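PDB 5X3E: kinesin-like protein from Caenorhabditis elegans, which probably hydrolyses ATP to drive movement along microtubules, as a kinesin-6 motor domain captured here in the apo state. Local coordinates for residues I105-L109 and K110-S114; I367-L370 and R371-K375. All blocks are in the same frame, centred on the assembly; numbering follows the deposited sequence.

Both contacts are local, each joining residues a few positions apart in one continuous piece of the motor domain; their centres lie about 22 Å apart and their nearest atoms about 11 Å, without touching. Contact 1 finishes helix 93-109 and turns the chain into strand 114-119; it has a buried side of leucines and a more exposed one with Lys110 and Gln112. Contact 2 runs along the last turns of helix 350-375, farther from the centre of the chain, where Ile367, Val369 and Leu370 are buried, while Arg371 is partly exposed and Arg372 exposed, both running back along the helix. Contact 1 ends a helix with a glycine; contact 2 keeps helical spacing and adds guanidinium packing and a long ion pair.

Contact 1. Residues I105-L109 and K110-S114; sequences ILNLL and KGQNS
The peptide groups of Asn107 and Leu108 are met by those of Gly111 and Gln112 in a helix-ending turn, where helix 93-109 gives way to the short loop that leads into strand 114-119. Lys110 N still bonds in the helical manner to Leu106 O at 3.2 Å, and makes a weak second bond to Asn107 O. Beyond it the chain reverses: Gln112 N reaches back to Asn107 O at 3.0 Å, with an N-H...O angle of 162°, while Gly111 N bonds to Leu108 O at 3.0 Å. This pair of bonds is a Schellman motif, with Gly111 at the C-prime position, where its positive phi of 75° favours glycine. Leu108 CA adds a CA-H...O contact to Gln112 O at 3.5 Å.

Lys110 folds its aliphatic part over the helix end, CG lying 3.3 Å from Leu106 O, before a bend at chi3 leads its end away from the helix. Asn107 reaches toward the chain beyond the turn: its CB rests against Ser114 OG at 3.4 Å, and its amide crosses that of Gln112 at a slant, the two planes 32° apart. An alanine at Asn107 would keep the CB contact but would probably leave the Gln112 amide without its neighbour and freer to turn. Ser114 OG bonds back to Leu104 O, and Leu108 O also receives Ser327 OG from strand 325-333. On the buried side, Leu108 and Leu109 pack on Leu303 of strand 296-307.

Contact 2. Residues I367-L370 and R371-K375; sequences IEVL and RRNQK
Arg371 lies alongside Ile367, one helical turn earlier, and its long side chain can be followed back over that turn near the end of helix 350-375. Its CB starts 3.5 Å from Ile367 O, the same carbonyl that accepts the Arg371 backbone N-H. CG is anti to the carbonyl carbon (chi1 -80°), which sends the chain back along the helix, and it passes 3.4 Å from Ile367 O. CD follows at 3.7 Å from that oxygen. The chain is extended from CG to NE, and this brings the guanidinium level with the tip of Ile367, whose CD1 sits over one face, 3.7 Å from Arg371 CZ and displaced toward the rim. Beyond the two segments, NH2 donates to Phe427 O, so a methyl packs over one face of the group and a hydrogen bond fixes one end.

Arg372 likewise runs back: Glu368 O lies over one face of its guanidinium, and Val369 CG2 touches its edge at NH1, which also has a long, weak ion pair with Glu382 OE2. Glu368 lies side by side with Arg372, but its OE1 is 4.0 Å from Arg372 NH2, a long salt bridge in which OE1 lies well out of the guanidinium plane. One turn on, Asn373 lies beside Val369, whose CG1 meets ND2, while Asn373 OD1 accepts from Glu382 N. Leu370 packs on Ile405 of strand 404-411 and meets the Gln374 amide through CD1, 3.9 Å from NE2. Except for Val369 on Arg372 (i to i+3), the pairs are i to i+4 and follow the alpha-helical backbone bonds. The chemistry implies that Glu368 and Arg372 probably attract by charge alone, with no N-H aimed at the carboxylate, while the directed bond of Arg371 ties this helix to the backbone at Phe427.

Contact 1. Residues I105-L109 and K110-S114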
loop_
_atom_site.group_PDB
_atom_site.type_symbol
_atom_site.label_atom_id
_atom_site.label_comp_id
_atom_site.label_asym_id
_atom_site.label_seq_id
_atom_site.Cartn_x
_atom_site.Cartn_y
_atom_site.Cartn_z
ATOM N N ILE A 105 -8.526 6.246 -3.401
ATOM C CA ILE A 105 -8.236 6.819 -4.712
ATOM C C ILE A 105 -8.824 8.218 -4.824
ATOM O O ILE A 105 -8.193 9.129 -5.370
ATOM C CB ILE A 105 -8.752 5.906 -5.832
ATOM C CG1 ILE A 105 -8.084 4.529 -5.756
ATOM C CG2 ILE A 105 -8.499 6.563 -7.175
ATOM C CD1 ILE A 105 -8.731 3.494 -6.673
ATOM N N LEU A 106 -10.035 8.416 -4.298
ATOM C CA LEU A 106 -10.594 9.761 -4.260
ATOM C C LEU A 106 -9.691 10.698 -3.465
ATOM O O LEU A 106 -9.518 11.867 -3.833
ATOM C CB LEU A 106 -12.006 9.729 -3.674
ATOM C CG LEU A 106 -13.060 9.026 -4.534
ATOM C CD1 LEU A 106 -14.385 8.910 -3.791
ATOM C CD2 LEU A 106 -13.241 9.745 -5.863
ATOM N N ASN A 107 -9.110 10.202 -2.369
ATOM C CA ASN A 107 -8.108 10.978 -1.645
ATOM C C ASN A 107 -6.935 11.340 -2.548
ATOM O O ASN A 107 -6.518 12.503 -2.610
ATOM C CB ASN A 107 -7.619 10.196 -0.425
ATOM C CG ASN A 107 -8.323 10.604 0.848
ATOM O OD1 ASN A 107 -8.712 11.760 1.013
ATOM N ND2 ASN A 107 -8.491 9.656 1.759
ATOM N N LEU A 108 -6.404 10.349 -3.273
ATOM C CA LEU A 108 -5.260 10.584 -4.153
ATOM C C LEU A 108 -5.547 11.692 -5.160
ATOM O O LEU A 108 -4.690 12.548 -5.410
ATOM C CB LEU A 108 -4.891 9.291 -4.879
ATOM C CG LEU A 108 -3.647 9.316 -5.770
ATOM C CD1 LEU A 108 -2.401 9.315 -4.915
ATOM C CD2 LEU A 108 -3.641 8.129 -6.720
ATOM N N LEU A 109 -6.742 11.686 -5.759
ATOM C CA LEU A 109 -7.091 12.719 -6.728
ATOM C C LEU A 109 -7.192 14.085 -6.064
ATOM O O LEU A 109 -6.977 15.112 -6.724
ATOM C CB LEU A 109 -8.398 12.368 -7.442
ATOM C CG LEU A 109 -8.369 11.432 -8.662
ATOM C CD1 LEU A 109 -7.112 11.636 -9.490
ATOM C CD2 LEU A 109 -8.474 9.987 -8.268
ATOM N N LYS A 110 -7.524 14.120 -4.773
ATOM C CA LYS A 110 -7.593 15.356 -4.005
ATOM C C LYS A 110 -6.229 15.816 -3.503
ATOM O O LYS A 110 -6.161 16.788 -2.742
ATOM C CB LYS A 110 -8.529 15.176 -2.807
ATOM C CG LYS A 110 -10.001 15.081 -3.134
ATOM C CD LYS A 110 -10.777 14.616 -1.903
ATOM C CE LYS A 110 -10.356 15.373 -0.645
ATOM N NZ LYS A 110 -11.282 15.131 0.498
ATOM N N GLY A 111 -5.147 15.149 -3.900
ATOM C CA GLY A 111 -3.834 15.536 -3.428
ATOM C C GLY A 111 -3.527 15.137 -2.005
ATOM O O GLY A 111 -2.646 15.736 -1.379
ATOM N N GLN A 112 -4.223 14.139 -1.472
ATOM C CA GLN A 112 -4.013 13.655 -0.117
ATOM C C GLN A 112 -3.506 12.220 -0.152
ATOM O O GLN A 112 -3.615 11.525 -1.164
ATOM C CB GLN A 112 -5.303 13.742 0.704
ATOM C CG GLN A 112 -5.774 15.165 0.945
ATOM C CD GLN A 112 -7.059 15.219 1.743
ATOM O OE1 GLN A 112 -7.532 14.199 2.246
ATOM N NE2 GLN A 112 -7.634 16.411 1.863
ATOM N N ASN A 113 -2.913 11.793 0.958
ATOM C CA ASN A 113 -2.225 10.512 1.035
ATOM C C ASN A 113 -3.096 9.446 1.687
ATOM O O ASN A 113 -3.992 9.734 2.486
ATOM C CB ASN A 113 -0.912 10.641 1.801
ATOM C CG ASN A 113 0.076 11.533 1.094
ATOM O OD1 ASN A 113 -0.008 11.724 -0.120
ATOM N ND2 ASN A 113 1.033 12.068 1.840
ATOM N N SER A 114 -2.804 8.194 1.340
ATOM C CA SER A 114 -3.582 7.057 1.804
ATOM C C SER A 114 -2.652 5.880 2.050
ATOM O O SER A 114 -1.638 5.720 1.364
ATOM C CB SER A 114 -4.658 6.667 0.776
ATOM O OG SER A 114 -5.355 7.811 0.311
#

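Contact 2. Residues I367-L370 and R371-K375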
loop_
_atom_site.group_PDB
_atom_site.type_symbol
_atom_site.label_atom_id
_atom_site.label_comp_id
_atom_site.label_asym_id
_atom_site.label_seq_id
_atom_site.Cartn_x
_atom_site.Cartn_y
_atom_site.Cartn_z
ATOM N N ILE A 367 -1.068 2.274 16.136
ATOM C CA ILE A 367 -2.436 2.639 15.761
ATOM C C ILE A 367 -3.302 2.846 16.996
ATOM O O ILE A 367 -4.302 3.572 16.931
ATOM C CB ILE A 367 -3.119 1.610 14.825
ATOM C CG1 ILE A 367 -3.737 0.469 15.625
ATOM C CG2 ILE A 367 -2.157 1.072 13.774
ATOM C CD1 ILE A 367 -4.766 -0.311 14.858
ATOM N N GLU A 368 -2.941 2.233 18.128
ATOM C CA GLU A 368 -3.673 2.489 19.362
ATOM C C GLU A 368 -3.377 3.887 19.882
ATOM O O GLU A 368 -4.284 4.584 20.353
ATOM C CB GLU A 368 -3.341 1.429 20.411
ATOM C CG GLU A 368 -3.967 0.074 20.107
ATOM C CD GLU A 368 -3.735 -0.946 21.201
ATOM O OE1 GLU A 368 -4.410 -0.865 22.249
ATOM O OE2 GLU A 368 -2.884 -1.840 21.008
ATOM N N VAL A 369 -2.113 4.312 19.807
ATOM C CA VAL A 369 -1.779 5.700 20.118
ATOM C C VAL A 369 -2.449 6.638 19.121
ATOM O O VAL A 369 -2.901 7.733 19.483
ATOM C CB VAL A 369 -0.250 5.890 20.145
ATOM C CG1 VAL A 369 0.103 7.348 20.390
ATOM C CG2 VAL A 369 0.367 5.013 21.219
ATOM N N LEU A 370 -2.520 6.226 17.851
ATOM C CA LEU A 370 -3.170 7.051 16.836
ATOM C C LEU A 370 -4.646 7.249 17.147
ATOM O O LEU A 370 -5.175 8.358 17.007
ATOM C CB LEU A 370 -3.004 6.426 15.450
ATOM C CG LEU A 370 -3.775 7.119 14.323
ATOM C CD1 LEU A 370 -3.300 8.553 14.136
ATOM C CD2 LEU A 370 -3.645 6.342 13.024
ATOM N N ARG A 371 -5.329 6.181 17.561
ATOM C CA ARG A 371 -6.745 6.290 17.889
ATOM C C ARG A 371 -6.978 7.238 19.055
ATOM O O ARG A 371 -7.905 8.054 19.024
ATOM C CB ARG A 371 -7.316 4.915 18.208
ATOM C CG ARG A 371 -7.651 4.076 16.995
ATOM C CD ARG A 371 -7.864 2.644 17.422
ATOM N NE ARG A 371 -8.298 1.787 16.330
ATOM C CZ ARG A 371 -8.130 0.472 16.318
ATOM N NH1 ARG A 371 -7.527 -0.129 17.337
ATOM N NH2 ARG A 371 -8.559 -0.242 15.290
ATOM N N ARG A 372 -6.155 7.140 20.099
ATOM C CA ARG A 372 -6.346 8.011 21.254
ATOM C C ARG A 372 -6.091 9.464 20.884
ATOM O O ARG A 372 -6.795 10.366 21.353
ATOM C CB ARG A 372 -5.421 7.589 22.394
ATOM C CG ARG A 372 -5.544 6.131 22.799
ATOM C CD ARG A 372 -4.713 5.835 24.037
ATOM N NE ARG A 372 -4.599 4.403 24.289
ATOM C CZ ARG A 372 -3.495 3.698 24.058
ATOM N NH1 ARG A 372 -2.413 4.301 23.583
ATOM N NH2 ARG A 372 -3.470 2.395 24.308
ATOM N N ASN A 373 -5.086 9.713 20.039
ATOM C CA ASN A 373 -4.807 11.081 19.619
ATOM C C ASN A 373 -5.955 11.664 18.805
ATOM O O ASN A 373 -6.221 12.868 18.886
ATOM C CB ASN A 373 -3.510 11.141 18.811
ATOM C CG ASN A 373 -2.266 10.972 19.671
ATOM O OD1 ASN A 373 -2.259 11.311 20.856
ATOM N ND2 ASN A 373 -1.202 10.455 19.072
ATOM N N GLN A 374 -6.657 10.835 18.031
ATOM C CA GLN A 374 -7.747 11.359 17.216
ATOM C C GLN A 374 -8.939 11.807 18.053
ATOM O O GLN A 374 -9.794 12.539 17.546
ATOM C CB GLN A 374 -8.186 10.314 16.189
ATOM C CG GLN A 374 -7.165 10.070 15.080
ATOM C CD GLN A 374 -7.498 8.869 14.214
ATOM O OE1 GLN A 374 -8.184 7.943 14.648
ATOM N NE2 GLN A 374 -7.020 8.885 12.972
ATOM N N LYS A 375 -9.013 11.392 19.316
ATOM C CA LYS A 375 -10.077 11.823 20.211
ATOM C C LYS A 375 -9.632 12.921 21.166
ATOM O O LYS A 375 -10.478 13.523 21.832
ATOM C CB LYS A 375 -10.607 10.633 21.021
ATOM C CG LYS A 375 -10.983 9.418 20.190
ATOM C CD LYS A 375 -11.222 8.206 21.078
ATOM C CE LYS A 375 -11.473 6.954 20.254
ATOM N NZ LYS A 375 -11.605 5.740 21.108
#